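Local coordinates for putative glyoxalase superfamily protein (Ralstonia eutropha, PDB 3IUZ), which probably acts as an iron(II)-dependent dioxygenase of the 2-oxoadipate dioxygenase/decarboxylase family, converting 2-oxoadipate to 2-hydroxyglutarate, at residues R105-R108 and P109-Y112. Residues are numbered along the deposited sequence; the frame is centred on the assembly and turned at random.
Sequences RILR and PLGY
Arg105 meets the next turn through its backbone: its O lies 3.2 Å from CG of Pro109, whose ring, having no N-H to offer, fills the place of a helical bond and kinks the helix. The guanidinium of Arg105 is engaged outside this turn, in a salt bridge from NH2 to Asp169. Ile106 gives its O to N of Leu110 (3.3 Å), and its CG2 lies alongside Leu110 CD1 at 4.0 Å, two branched side chains pointing the same way, with Leu110 packed on helix 42-60. Leu107 O receives N of Tyr112 at 2.9 Å and also sits at the edge of the tyrosine ring, near its plane; Leu107 CB rests 3.9 Å from Tyr112 CB, while the phenol reaches Asn50. Arg108 O takes N of Gly111 at 2.9 Å, the donor well above the carbonyl plane. The flexible Arg108 chain, bent at chi2 (-74°) and chi3 (-75°), folds back to lay NH1 3.0 Å from Tyr112 O, a nearly straight bond (165°) in the planes of both groups. Glycine, with no CB to crowd the carbonyl oxygen before it, readily takes the positive phi at position 111. This is a Schellman motif, ending helix 101-110 and leading directly into strand 112-120.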
ATOM      1  N   ARG A 105      12.634   6.404  -2.793  1.00 13.59           N
ATOM      2  CA  ARG A 105      13.801   6.408  -1.917  1.00 13.98           C
ATOM      3  C   ARG A 105      13.832   5.229  -0.919  1.00 14.44           C
ATOM      4  O   ARG A 105      14.890   4.948  -0.357  1.00 13.81           O
ATOM      5  CB  ARG A 105      13.906   7.709  -1.152  1.00 13.36           C
ATOM      6  CG  ARG A 105      12.894   7.834   0.023  1.00 14.73           C
ATOM      7  CD  ARG A 105      12.792   9.214   0.628  1.00 13.76           C
ATOM      8  NE  ARG A 105      11.673   9.290   1.574  1.00 13.06           N
ATOM      9  CZ  ARG A 105      11.643  10.012   2.697  1.00 13.06           C
ATOM     10  NH1 ARG A 105      12.659  10.782   3.080  1.00 10.45           N
ATOM     11  NH2 ARG A 105      10.545  10.009   3.427  1.00 13.51           N
ATOM     12  N   ILE A 106      12.680   4.552  -0.736  1.00 15.05           N
ATOM     13  CA  ILE A 106      12.554   3.358   0.064  1.00 14.29           C
ATOM     14  C   ILE A 106      12.521   2.117  -0.835  1.00 13.47           C
ATOM     15  O   ILE A 106      13.263   1.149  -0.618  1.00 13.88           O
ATOM     16  CB  ILE A 106      11.256   3.379   0.943  1.00 14.52           C
ATOM     17  CG1 ILE A 106      11.232   4.547   1.934  1.00 14.40           C
ATOM     18  CG2 ILE A 106      11.061   2.035   1.654  1.00 12.26           C
ATOM     19  CD1 ILE A 106       9.805   4.783   2.651  1.00  9.86           C
ATOM     20  N   LEU A 107      11.654   2.119  -1.850  1.00 13.18           N
ATOM     21  CA  LEU A 107      11.446   0.909  -2.630  1.00 13.28           C
ATOM     22  C   LEU A 107      12.675   0.544  -3.467  1.00 14.05           C
ATOM     23  O   LEU A 107      12.922  -0.632  -3.710  1.00 14.32           O
ATOM     24  CB  LEU A 107      10.253   1.079  -3.600  1.00 14.05           C
ATOM     25  CG  LEU A 107       8.924   1.409  -2.906  1.00 13.09           C
ATOM     26  CD1 LEU A 107       7.750   1.633  -3.819  1.00 12.64           C
ATOM     27  CD2 LEU A 107       8.586   0.301  -1.898  1.00 14.17           C
ATOM     28  N   ARG A 108      13.405   1.560  -3.946  1.00 13.45           N
ATOM     29  CA  ARG A 108      14.544   1.333  -4.844  1.00 13.87           C
ATOM     30  C   ARG A 108      15.638   0.564  -4.099  1.00 14.39           C
ATOM     31  O   ARG A 108      16.019  -0.489  -4.550  1.00 15.37           O
ATOM     32  CB  ARG A 108      15.033   2.642  -5.453  1.00 14.50           C
ATOM     33  CG  ARG A 108      14.045   3.248  -6.421  1.00 15.97           C
ATOM     34  CD  ARG A 108      13.953   2.543  -7.760  1.00 14.59           C
ATOM     35  NE  ARG A 108      15.111   2.855  -8.566  1.00 17.71           N
ATOM     36  CZ  ARG A 108      15.955   1.998  -9.110  1.00 18.01           C
ATOM     37  NH1 ARG A 108      15.808   0.684  -8.984  1.00 17.40           N
ATOM     38  NH2 ARG A 108      17.004   2.477  -9.782  1.00 22.10           N
ATOM     39  N   PRO A 109      16.079   1.029  -2.922  1.00 14.74           N
ATOM     40  CA  PRO A 109      17.093   0.226  -2.227  1.00 14.28           C
ATOM     41  C   PRO A 109      16.578  -1.141  -1.704  1.00 13.33           C
ATOM     42  O   PRO A 109      17.355  -2.069  -1.495  1.00 13.18           O
ATOM     43  CB  PRO A 109      17.517   1.139  -1.079  1.00 14.02           C
ATOM     44  CG  PRO A 109      16.361   2.121  -0.928  1.00 15.87           C
ATOM     45  CD  PRO A 109      15.897   2.350  -2.281  1.00 15.04           C
ATOM     46  N   LEU A 110      15.276  -1.290  -1.489  1.00 13.63           N
ATOM     47  CA  LEU A 110      14.690  -2.616  -1.225  1.00 13.87           C
ATOM     48  C   LEU A 110      14.789  -3.603  -2.395  1.00 15.48           C
ATOM     49  O   LEU A 110      14.637  -4.798  -2.185  1.00 14.60           O
ATOM     50  CB  LEU A 110      13.240  -2.531  -0.840  1.00 14.45           C
ATOM     51  CG  LEU A 110      12.954  -2.024   0.583  1.00 14.68           C
ATOM     52  CD1 LEU A 110      11.398  -1.825   0.777  1.00 11.32           C
ATOM     53  CD2 LEU A 110      13.565  -2.891   1.722  1.00 14.14           C
ATOM     54  N   GLY A 111      15.015  -3.090  -3.607  1.00 15.23           N
ATOM     55  CA  GLY A 111      15.165  -3.936  -4.780  1.00 14.93           C
ATOM     56  C   GLY A 111      14.083  -3.760  -5.843  1.00 13.94           C
ATOM     57  O   GLY A 111      14.049  -4.511  -6.792  1.00 14.36           O
ATOM     58  N   TYR A 112      13.166  -2.801  -5.675  1.00 13.85           N
ATOM     59  CA  TYR A 112      12.150  -2.535  -6.693  1.00 14.16           C
ATOM     60  C   TYR A 112      12.698  -1.669  -7.856  1.00 15.14           C
ATOM     61  O   TYR A 112      13.613  -0.860  -7.689  1.00 14.71           O
ATOM     62  CB  TYR A 112      10.904  -1.842  -6.101  1.00 13.74           C
ATOM     63  CG  TYR A 112      10.131  -2.740  -5.168  1.00 14.06           C
ATOM     64  CD1 TYR A 112      10.482  -2.835  -3.828  1.00 16.17           C
ATOM     65  CD2 TYR A 112       9.033  -3.486  -5.625  1.00 13.22           C
ATOM     66  CE1 TYR A 112       9.766  -3.653  -2.958  1.00 15.74           C
ATOM     67  CE2 TYR A 112       8.347  -4.325  -4.782  1.00 16.87           C
ATOM     68  CZ  TYR A 112       8.707  -4.399  -3.450  1.00 17.20           C
ATOM     69  OH  TYR A 112       8.025  -5.223  -2.593  1.00 19.55           O
TER